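Local coordinates for glutamine cyclotransferase (Xanthomonas campestris, PDB 3MBR), which probably converts N-terminal glutaminyl residues of peptides into pyroglutamate, as a calcium-binding, single-chain beta-propeller enzyme, at residues Y9-Y15 / M227-L233; E24-Y28 / R217-K223; H85-V89 / R98-R102. The protein carries 1 engineered substitution. All blocks are in the same frame, centred on the assembly; numbering follows the deposited sequence.

In the fold
The chain folds as a five-bladed beta-propeller with a calcium ion near its middle. Contact 1 closes the ring: strand 9-16 pairs with the last strand, 227-233, at the outer edge of a blade, joining backbone pairing to a partly buried carboxylate network. Contact 2 is the most central; it faces strand 217-222 of that same blade with strand 23-29 of the next, chiefly through side chains, combining aromatic packing with the metal ligand Leu26. Contacts 1 and 2 touch through backbone hydrogen bonds between strands 217-222 and 227-233. Contact 3, a hairpin in another blade, lies across the centre from contact 1, about 21 Å away between nearest atoms, and adds a charged, exposed face to its backbone pairing.

Contact 1. Residues Y9-Y15 / M227-L233; sequences YRVVKRY and MLYEIRL
Both carboxylate oxygens of Glu230 are gripped: Tyr15 OH donates to OE2 (2.7 Å), meeting it almost head-on to the C-O bond, and Arg232 NH1 reaches OE1 at 2.9 Å in a salt bridge lying in the guanidinium plane. They stand on one face of the antiparallel pairing of 9-15 with 227-233, the closure that lets the first strand of the propeller complete the blade of its last. Glu230 gets there on a fully extended chain, with CG trans to the backbone N (chi1 179°), and the two bonds hold its carboxylate from either end. Val12 packs against both ends of that salt bridge, CG1 near Glu230 OE1 and CG2 over the centre of the Arg232 guanidinium, 3.6 Å from its CZ. That valine is the extra residue of a classic beta bulge, in which Val12 N bonds to Glu230 O at 2.8 Å and Lys13 N reaches the same oxygen only weakly. Beyond Arg232, Arg10 NH2 approaches Arg232 NE to 4.0 Å, the two planes almost perpendicular and the like charges probably unfavourable. On the face of Val11 and Ile231, the Tyr229 ring turns its edge to the guanidinium of Arg14, with Tyr229 CE2 3.4 Å from Arg14 NH1.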
loop_
_atom_site.group_PDB
_atom_site.type_symbol
_atom_site.label_atom_id
_atom_site.label_comp_id
_atom_site.label_asym_id
_atom_site.label_seq_id
_atom_site.Cartn_x
_atom_site.Cartn_y
_atom_site.Cartn_z
ATOM N N TYR A 9 9.616 7.856 14.854
ATOM C CA TYR A 9 9.000 8.725 13.867
ATOM C C TYR A 9 8.355 9.872 14.566
ATOM O O TYR A 9 8.155 9.807 15.802
ATOM C CB TYR A 9 7.937 7.961 13.019
ATOM C CG TYR A 9 6.684 7.642 13.801
ATOM C CD1 TYR A 9 5.560 8.451 13.719
ATOM C CD2 TYR A 9 6.686 6.568 14.725
ATOM C CE1 TYR A 9 4.401 8.206 14.498
ATOM C CE2 TYR A 9 5.552 6.266 15.493
ATOM C CZ TYR A 9 4.414 7.098 15.416
ATOM O OH TYR A 9 3.330 6.821 16.193
ATOM N N ARG A 10 8.031 10.902 13.784
ATOM C CA ARG A 10 7.198 11.969 14.268
ATOM C C ARG A 10 6.089 12.271 13.305
ATOM O O ARG A 10 6.256 12.114 12.125
ATOM C CB ARG A 10 7.957 13.219 14.598
ATOM C CG ARG A 10 8.552 13.937 13.564
ATOM C CD ARG A 10 9.273 15.267 14.136
ATOM N NE ARG A 10 9.896 15.844 12.965
ATOM C CZ ARG A 10 9.340 16.735 12.131
ATOM N NH1 ARG A 10 8.139 17.273 12.384
ATOM N NH2 ARG A 10 10.011 17.088 11.005
ATOM N N VAL A 11 4.957 12.695 13.840
ATOM C CA VAL A 11 3.834 13.146 13.028
ATOM C C VAL A 11 4.136 14.583 12.630
ATOM O O VAL A 11 4.253 15.471 13.494
ATOM C CB VAL A 11 2.500 13.024 13.750
ATOM C CG1 VAL A 11 1.382 13.626 12.996
ATOM C CG2 VAL A 11 2.180 11.541 14.087
ATOM N N VAL A 12 4.267 14.820 11.338
ATOM C CA VAL A 12 4.450 16.156 10.797
ATOM C C VAL A 12 3.091 16.896 10.776
ATOM O O VAL A 12 2.989 18.078 11.183
ATOM C CB VAL A 12 5.056 16.082 9.338
ATOM C CG1 VAL A 12 5.141 17.445 8.671
ATOM C CG2 VAL A 12 6.359 15.331 9.284
ATOM N N LYS A 13 2.087 16.264 10.197
ATOM C CA LYS A 13 0.831 16.896 9.937
ATOM C C LYS A 13 -0.284 15.879 9.858
ATOM O O LYS A 13 -0.042 14.791 9.361
ATOM C CB LYS A 13 0.928 17.745 8.623
ATOM C CG LYS A 13 -0.229 18.625 8.414
ATOM C CD LYS A 13 0.184 19.648 7.296
ATOM C CE LYS A 13 -0.992 20.513 6.852
ATOM N NZ LYS A 13 -0.568 21.625 5.857
ATOM N N ARG A 14 -1.469 16.280 10.330
ATOM C CA ARG A 14 -2.685 15.432 10.211
ATOM C C ARG A 14 -3.480 16.061 9.143
ATOM O O ARG A 14 -3.656 17.308 9.133
ATOM C CB ARG A 14 -3.481 15.370 11.533
ATOM C CG ARG A 14 -2.568 14.814 12.612
ATOM C CD ARG A 14 -3.148 14.937 14.069
ATOM N NE ARG A 14 -2.079 14.513 15.016
ATOM C CZ ARG A 14 -2.087 13.420 15.788
ATOM N NH1 ARG A 14 -3.178 12.624 15.876
ATOM N NH2 ARG A 14 -1.001 13.149 16.523
ATOM N N TYR A 15 -4.063 15.245 8.296
ATOM C CA TYR A 15 -4.950 15.698 7.200
ATOM C C TYR A 15 -6.279 14.959 7.355
ATOM O O TYR A 15 -6.306 13.858 7.840
ATOM C CB TYR A 15 -4.322 15.298 5.852
ATOM C CG TYR A 15 -2.972 15.891 5.576
ATOM C CD1 TYR A 15 -1.816 15.287 6.033
ATOM C CD2 TYR A 15 -2.896 17.089 4.825
ATOM C CE1 TYR A 15 -0.577 15.841 5.770
ATOM C CE2 TYR A 15 -1.615 17.662 4.546
ATOM C CZ TYR A 15 -0.463 16.988 5.005
ATOM O OH TYR A 15 0.783 17.513 4.630
ATOM N N MET A 227 -8.277 10.400 9.844
ATOM C CA MET A 227 -7.141 11.207 9.446
ATOM C C MET A 227 -6.167 10.393 8.627
ATOM O O MET A 227 -6.141 9.175 8.653
ATOM C CB MET A 227 -6.374 11.724 10.681
ATOM C CG MET A 227 -7.217 12.725 11.537
ATOM S SD MET A 227 -6.400 13.421 12.915
ATOM C CE MET A 227 -6.814 12.170 14.168
ATOM N N LEU A 228 -5.405 11.147 7.879
ATOM C CA LEU A 228 -4.252 10.677 7.139
ATOM C C LEU A 228 -3.058 11.416 7.735
ATOM O O LEU A 228 -3.146 12.641 7.934
ATOM C CB LEU A 228 -4.457 10.886 5.614
ATOM C CG LEU A 228 -3.254 10.616 4.687
ATOM C CD1 LEU A 228 -3.690 10.022 3.441
ATOM C CD2 LEU A 228 -2.462 11.891 4.532
ATOM N N TYR A 229 -1.980 10.715 7.989
ATOM C CA TYR A 229 -0.814 11.345 8.680
ATOM C C TYR A 229 0.379 11.434 7.783
ATOM O O TYR A 229 0.727 10.482 7.107
ATOM C CB TYR A 229 -0.377 10.502 9.860
ATOM C CG TYR A 229 -1.457 10.367 10.912
ATOM C CD1 TYR A 229 -2.366 9.294 10.866
ATOM C CD2 TYR A 229 -1.563 11.258 11.941
ATOM C CE1 TYR A 229 -3.346 9.148 11.812
ATOM C CE2 TYR A 229 -2.542 11.095 12.920
ATOM C CZ TYR A 229 -3.475 10.070 12.811
ATOM O OH TYR A 229 -4.411 9.902 13.799
ATOM N N GLU A 230 1.027 12.595 7.760
ATOM C CA GLU A 230 2.385 12.705 7.187
ATOM C C GLU A 230 3.319 12.451 8.354
ATOM O O GLU A 230 3.223 13.107 9.381
ATOM C CB GLU A 230 2.599 14.143 6.627
ATOM C CG GLU A 230 3.984 14.340 6.040
ATOM C CD GLU A 230 4.171 15.727 5.457
ATOM O OE1 GLU A 230 5.336 16.069 5.208
ATOM O OE2 GLU A 230 3.162 16.439 5.245
ATOM N N ILE A 231 4.236 11.518 8.172
ATOM C CA ILE A 231 5.187 11.137 9.237
ATOM C C ILE A 231 6.639 11.242 8.701
ATOM O O ILE A 231 6.877 11.021 7.524
ATOM C CB ILE A 231 4.891 9.743 9.748
ATOM C CG1 ILE A 231 5.096 8.694 8.703
ATOM C CG2 ILE A 231 3.495 9.608 10.389
ATOM C CD1 ILE A 231 5.035 7.262 9.294
ATOM N N ARG A 232 7.534 11.619 9.608
ATOM C CA ARG A 232 8.932 11.685 9.242
ATOM C C ARG A 232 9.687 10.624 10.078
ATOM O O ARG A 232 9.554 10.624 11.298
ATOM C CB ARG A 232 9.463 13.106 9.505
ATOM C CG ARG A 232 10.880 13.388 8.843
ATOM C CD ARG A 232 10.594 13.936 7.416
ATOM N NE ARG A 232 10.028 15.300 7.407
ATOM C CZ ARG A 232 8.881 15.773 6.796
ATOM N NH1 ARG A 232 7.918 15.029 5.989
ATOM N NH2 ARG A 232 8.764 17.116 7.043
ATOM N N LEU A 233 10.403 9.693 9.457
ATOM C CA LEU A 233 11.141 8.659 10.187
ATOM C C LEU A 233 12.403 9.242 10.822
ATOM O O LEU A 233 13.086 10.090 10.204
ATOM C CB LEU A 233 11.566 7.540 9.270
ATOM C CG LEU A 233 10.358 6.863 8.531
ATOM C CD1 LEU A 233 10.851 5.616 7.813
ATOM C CD2 LEU A 233 9.214 6.490 9.540
#

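Contact 2. Residues E24-Y28 / R217-K223; sequences EGLFY and RLFVTGK. With CA (calcium ion), chain B.
The calcium site of the propeller borders this contact, in which segment 24-28, on strand 23-29, begins one blade and 217-222 belongs to the blade that the chain's two ends close. Leu26 O binds the calcium at 2.3 Å, and a water completes the shell together with Glu154, Leu155, Glu156 and Ile209. While its carbonyl serves the metal, the Leu26 side chain points toward the other blade, where CD2 comes to 4.2 Å from Thr221 CG2, the two side chains crossing at about a right angle. The strands run nearly antiparallel, but with axes 8.4 Å apart they meet through side chains, as neighbouring blades do. At one end, Glu24 and Lys223 form a salt bridge between the blades, although the exact place of the lysine nitrogen is uncertain, and with it the bond that Lys223 NZ appears to give Thr23 O. Tyr28 carries the aromatic part at the other end. Its chi1 of 173° swings CG away from the backbone N, in the anti position, and the ring extends to Phe219, CD2 of Tyr28 lying 3.8 Å from CE2 of Phe219. The planes are tilted by 26° and slid so far apart that the rings scarcely overlap. Phe219 in turn places CZ over the centre of the Arg217 guanidinium, whose NE is held in a salt bridge to Asp212. From there Arg217 NH2 makes a weak, bent hydrogen bond of 3.2 Å to Tyr28 OH, the guanidinium standing almost perpendicular to the tyrosine ring.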
loop_
_atom_site.group_PDB
_atom_site.type_symbol
_atom_site.label_atom_id
_atom_site.label_comp_id
_atom_site.label_asym_id
_atom_site.label_seq_id
_atom_site.Cartn_x
_atom_site.Cartn_y
_atom_site.Cartn_z
ATOM N N GLU A 24 -7.628 0.048 0.732
ATOM C CA GLU A 24 -6.955 -1.190 0.332
ATOM C C GLU A 24 -5.629 -0.925 -0.275
ATOM O O GLU A 24 -4.928 -1.875 -0.650
ATOM C CB GLU A 24 -7.859 -1.972 -0.638
ATOM C CG GLU A 24 -9.072 -2.601 0.027
ATOM C CD GLU A 24 -8.886 -3.739 1.100
ATOM O OE1 GLU A 24 -7.851 -4.179 1.392
ATOM O OE2 GLU A 24 -9.935 -4.208 1.680
ATOM N N GLY A 25 -5.215 0.323 -0.446
ATOM C CA GLY A 25 -3.896 0.654 -1.026
ATOM C C GLY A 25 -3.847 2.134 -1.274
ATOM O O GLY A 25 -4.930 2.806 -1.374
ATOM N N LEU A 26 -2.648 2.689 -1.351
ATOM C CA LEU A 26 -2.533 4.151 -1.485
ATOM C C LEU A 26 -1.229 4.485 -2.195
ATOM O O LEU A 26 -0.200 3.801 -1.970
ATOM C CB LEU A 26 -2.466 4.747 -0.042
ATOM C CG LEU A 26 -2.596 6.272 0.100
ATOM C CD1 LEU A 26 -4.014 6.740 -0.082
ATOM C CD2 LEU A 26 -2.076 6.661 1.513
ATOM N N PHE A 27 -1.270 5.522 -3.044
ATOM C CA PHE A 27 0.014 6.056 -3.563
ATOM C C PHE A 27 -0.121 7.525 -3.780
ATOM O O PHE A 27 -1.281 8.061 -3.715
ATOM C CB PHE A 27 0.532 5.309 -4.793
ATOM C CG PHE A 27 -0.321 5.440 -6.023
ATOM C CD1 PHE A 27 -0.233 6.580 -6.832
ATOM C CD2 PHE A 27 -1.175 4.394 -6.432
ATOM C CE1 PHE A 27 -1.005 6.707 -8.055
ATOM C CE2 PHE A 27 -1.949 4.546 -7.647
ATOM C CZ PHE A 27 -1.837 5.681 -8.446
ATOM N N TYR A 28 0.935 8.231 -4.029
ATOM C CA TYR A 28 0.883 9.663 -4.224
ATOM C C TYR A 28 1.474 9.936 -5.608
ATOM O O TYR A 28 2.507 9.367 -6.035
ATOM C CB TYR A 28 1.784 10.326 -3.177
ATOM C CG TYR A 28 1.976 11.811 -3.345
ATOM C CD1 TYR A 28 2.904 12.299 -4.240
ATOM C CD2 TYR A 28 1.193 12.696 -2.676
ATOM C CE1 TYR A 28 3.128 13.660 -4.436
ATOM C CE2 TYR A 28 1.407 14.098 -2.841
ATOM C CZ TYR A 28 2.375 14.521 -3.738
ATOM O OH TYR A 28 2.617 15.890 -3.888
ATOM N N ARG A 217 7.907 13.140 1.392
ATOM C CA ARG A 217 6.830 13.069 2.402
ATOM C C ARG A 217 6.260 11.662 2.412
ATOM O O ARG A 217 5.831 11.165 1.336
ATOM C CB ARG A 217 5.713 14.082 2.077
ATOM C CG ARG A 217 6.219 15.540 1.982
ATOM C CD ARG A 217 5.080 16.516 1.867
ATOM N NE ARG A 217 4.369 16.348 0.615
ATOM C CZ ARG A 217 3.207 16.941 0.329
ATOM N NH1 ARG A 217 2.651 17.817 1.219
ATOM N NH2 ARG A 217 2.646 16.734 -0.837
ATOM N N LEU A 218 6.090 11.106 3.597
ATOM C CA LEU A 218 5.549 9.768 3.778
ATOM C C LEU A 218 4.176 9.897 4.415
ATOM O O LEU A 218 4.063 10.536 5.483
ATOM C CB LEU A 218 6.508 8.967 4.655
ATOM C CG LEU A 218 6.078 7.503 4.833
ATOM C CD1 LEU A 218 6.001 6.778 3.536
ATOM C CD2 LEU A 218 7.101 6.812 5.789
ATOM N N PHE A 219 3.117 9.309 3.816
ATOM C CA PHE A 219 1.774 9.409 4.358
ATOM C C PHE A 219 1.243 8.010 4.717
ATOM O O PHE A 219 1.475 7.040 3.983
ATOM C CB PHE A 219 0.847 9.959 3.255
ATOM C CG PHE A 219 1.260 11.338 2.764
ATOM C CD1 PHE A 219 1.102 12.481 3.559
ATOM C CD2 PHE A 219 1.809 11.465 1.502
ATOM C CE1 PHE A 219 1.458 13.732 3.052
ATOM C CE2 PHE A 219 2.172 12.691 1.031
ATOM C CZ PHE A 219 2.009 13.817 1.802
ATOM N N VAL A 220 0.464 7.940 5.798
ATOM C CA VAL A 220 -0.172 6.698 6.161
ATOM C C VAL A 220 -1.654 6.913 6.514
ATOM O O VAL A 220 -2.003 7.951 7.138
ATOM C CB VAL A 220 0.541 5.965 7.345
ATOM C CG1 VAL A 220 1.962 5.638 6.994
ATOM C CG2 VAL A 220 0.562 6.767 8.595
ATOM N N THR A 221 -2.508 5.988 6.149
ATOM C CA THR A 221 -3.879 6.013 6.633
ATOM C C THR A 221 -4.419 4.593 6.636
ATOM O O THR A 221 -3.662 3.632 6.410
ATOM C CB THR A 221 -4.777 6.947 5.801
ATOM O OG1 THR A 221 -6.006 7.192 6.530
ATOM C CG2 THR A 221 -5.106 6.463 4.398
ATOM N N GLY A 222 -5.684 4.406 6.988
ATOM C CA GLY A 222 -6.235 3.055 7.054
ATOM C C GLY A 222 -7.736 3.065 6.989
ATOM O O GLY A 222 -8.375 4.144 6.770
ATOM N N LYS A 223 -8.303 1.865 7.076
ATOM C CA LYS A 223 -9.716 1.677 6.813
ATOM C C LYS A 223 -10.535 2.479 7.772
ATOM O O LYS A 223 -10.454 2.330 8.988
ATOM C CB LYS A 223 -10.108 0.195 6.953
ATOM C CG LYS A 223 -9.358 -0.683 5.914
ATOM C CD LYS A 223 -9.985 -2.111 5.924
ATOM C CE LYS A 223 -9.254 -3.011 4.970
ATOM N NZ LYS A 223 -9.404 -2.715 3.623
HETATM CA CA CA B . 1.355 2.285 -1.222
HETATM O O HOH W 1 1.024 1.318 -3.422
#

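Contact 3. Residues H85-V89 / R98-R102; sequences HEGFV and RARFR
Gly87 and Phe101 form the tightly packed part of this beta hairpin between strands 86-91 and 96-102. The phenylalanine ring folds back over the glycine, whose CA lies 3.7 Å from the centroid of the Phe101 ring and 17° off its normal, a CH-pi contact. Phe101 CG sits between its own backbone N and carbonyl carbon (chi1 59°), which swings the ring across to the partner strand, and the missing side chain of Gly87 allows it to settle on the backbone. Val89 CG2 extends the packing, 4.0 Å from Phe101 CE2. Beneath the ring, Gly87 N bonds to Phe101 O at 2.8 Å. At the far end Arg98 and Ala99 both face Val89 in a classic beta bulge: Val89 O accepts from Arg98 N at 2.7 Å and from Ala99 N at 3.1 Å, both in the carbonyl plane. On the opposite face, Glu86, Arg100 and Arg102 are looser and more exposed. Glu86 lies alongside Arg102 in a salt bridge modelled too short for its exact geometry to be trusted, while its OE2 has a long, purely electrostatic approach of 3.6 Å to Arg100 NE, with the oxygen far off the guanidinium plane. Phe88, on the same face, is by contrast buried against Tyr65, edge-to-face, and Pro62. Strand 96-102 is the outermost of its blade; strand 86-91 separates it from 76-81, whose Ile78 touches Phe101 and whose Thr81 touches Phe88.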
loop_
_atom_site.group_PDB
_atom_site.type_symbol
_atom_site.label_atom_id
_atom_site.label_comp_id
_atom_site.label_asym_id
_atom_site.label_seq_id
_atom_site.Cartn_x
_atom_site.Cartn_y
_atom_site.Cartn_z
ATOM N N HIS A 85 -8.433 -13.235 -8.787
ATOM C CA HIS A 85 -7.282 -13.704 -9.600
ATOM C C HIS A 85 -6.911 -12.695 -10.691
ATOM O O HIS A 85 -5.908 -12.853 -11.445
ATOM C CB HIS A 85 -7.537 -15.146 -10.076
ATOM C CG HIS A 85 -7.742 -16.065 -8.918
ATOM N ND1 HIS A 85 -6.778 -16.247 -7.946
ATOM C CD2 HIS A 85 -8.819 -16.800 -8.531
ATOM C CE1 HIS A 85 -7.239 -17.083 -7.029
ATOM N NE2 HIS A 85 -8.477 -17.422 -7.354
ATOM N N GLU A 86 -7.670 -11.613 -10.681
ATOM C CA GLU A 86 -7.751 -10.712 -11.805
ATOM C C GLU A 86 -7.215 -9.356 -11.408
ATOM O O GLU A 86 -7.347 -8.937 -10.275
ATOM C CB GLU A 86 -9.180 -10.603 -12.433
ATOM C CG GLU A 86 -9.543 -11.797 -13.344
ATOM C CD GLU A 86 -10.760 -11.518 -14.293
ATOM O OE1 GLU A 86 -11.929 -11.643 -13.809
ATOM O OE2 GLU A 86 -10.549 -11.234 -15.526
ATOM N N GLY A 87 -6.505 -8.739 -12.343
ATOM C CA GLY A 87 -6.057 -7.377 -12.143
ATOM C C GLY A 87 -6.543 -6.497 -13.255
ATOM O O GLY A 87 -6.926 -6.976 -14.308
ATOM N N PHE A 88 -6.485 -5.196 -13.050
ATOM C CA PHE A 88 -6.939 -4.210 -14.029
ATOM C C PHE A 88 -5.911 -3.137 -14.246
ATOM O O PHE A 88 -5.130 -2.801 -13.316
ATOM C CB PHE A 88 -8.232 -3.595 -13.474
ATOM C CG PHE A 88 -9.343 -4.708 -13.342
ATOM C CD1 PHE A 88 -9.803 -5.134 -12.121
ATOM C CD2 PHE A 88 -9.723 -5.408 -14.472
ATOM C CE1 PHE A 88 -10.825 -6.114 -11.998
ATOM C CE2 PHE A 88 -10.692 -6.484 -14.387
ATOM C CZ PHE A 88 -11.176 -6.840 -13.127
ATOM N N VAL A 89 -5.907 -2.631 -15.443
ATOM C CA VAL A 89 -5.051 -1.484 -15.728
ATOM C C VAL A 89 -5.966 -0.384 -16.194
ATOM O O VAL A 89 -6.744 -0.620 -17.137
ATOM C CB VAL A 89 -3.987 -1.814 -16.851
ATOM C CG1 VAL A 89 -3.166 -0.585 -17.209
ATOM C CG2 VAL A 89 -3.124 -3.073 -16.500
ATOM N N ARG A 98 -8.618 -0.083 -19.035
ATOM C CA ARG A 98 -8.036 -0.289 -20.377
ATOM C C ARG A 98 -7.581 -1.671 -20.679
ATOM O O ARG A 98 -7.533 -2.064 -21.833
ATOM C CB ARG A 98 -6.785 0.587 -20.512
ATOM C CG ARG A 98 -7.115 2.060 -20.549
ATOM C CD ARG A 98 -8.262 2.344 -21.522
ATOM N NE ARG A 98 -8.121 3.654 -22.150
ATOM C CZ ARG A 98 -8.689 4.748 -21.673
ATOM N NH1 ARG A 98 -9.417 4.641 -20.584
ATOM N NH2 ARG A 98 -8.531 5.933 -22.256
ATOM N N ALA A 99 -7.288 -2.405 -19.632
ATOM C CA ALA A 99 -6.815 -3.754 -19.782
ATOM C C ALA A 99 -7.052 -4.580 -18.565
ATOM O O ALA A 99 -7.301 -4.070 -17.453
ATOM C CB ALA A 99 -5.307 -3.778 -20.173
ATOM N N ARG A 100 -6.891 -5.901 -18.739
ATOM C CA ARG A 100 -7.041 -6.792 -17.610
ATOM C C ARG A 100 -5.963 -7.851 -17.646
ATOM O O ARG A 100 -5.376 -8.081 -18.691
ATOM C CB ARG A 100 -8.432 -7.449 -17.604
ATOM C CG ARG A 100 -8.684 -8.408 -18.747
ATOM C CD ARG A 100 -9.104 -9.709 -17.992
ATOM N NE ARG A 100 -9.254 -10.801 -18.884
ATOM C CZ ARG A 100 -8.298 -11.672 -19.223
ATOM N NH1 ARG A 100 -7.073 -11.614 -18.657
ATOM N NH2 ARG A 100 -8.594 -12.623 -20.136
ATOM N N PHE A 101 -5.687 -8.461 -16.526
ATOM C CA PHE A 101 -4.649 -9.492 -16.535
ATOM C C PHE A 101 -5.000 -10.482 -15.423
ATOM O O PHE A 101 -5.911 -10.198 -14.619
ATOM C CB PHE A 101 -3.223 -8.903 -16.343
ATOM C CG PHE A 101 -3.005 -8.125 -15.044
ATOM C CD1 PHE A 101 -2.450 -8.733 -13.908
ATOM C CD2 PHE A 101 -3.361 -6.795 -14.945
ATOM C CE1 PHE A 101 -2.227 -7.964 -12.703
ATOM C CE2 PHE A 101 -3.147 -6.071 -13.810
ATOM C CZ PHE A 101 -2.555 -6.659 -12.683
ATOM N N ARG A 102 -4.348 -11.653 -15.432
ATOM C CA ARG A 102 -4.648 -12.698 -14.449
ATOM C C ARG A 102 -3.392 -13.127 -13.800
ATOM O O ARG A 102 -2.322 -13.081 -14.418
ATOM C CB ARG A 102 -5.316 -13.908 -15.099
ATOM C CG ARG A 102 -6.835 -13.885 -14.949
ATOM C CD ARG A 102 -7.405 -15.288 -15.318
ATOM N NE ARG A 102 -8.735 -15.324 -15.959
ATOM C CZ ARG A 102 -9.471 -14.280 -16.371
ATOM N NH1 ARG A 102 -9.041 -13.018 -16.241
ATOM N NH2 ARG A 102 -10.661 -14.512 -16.931
#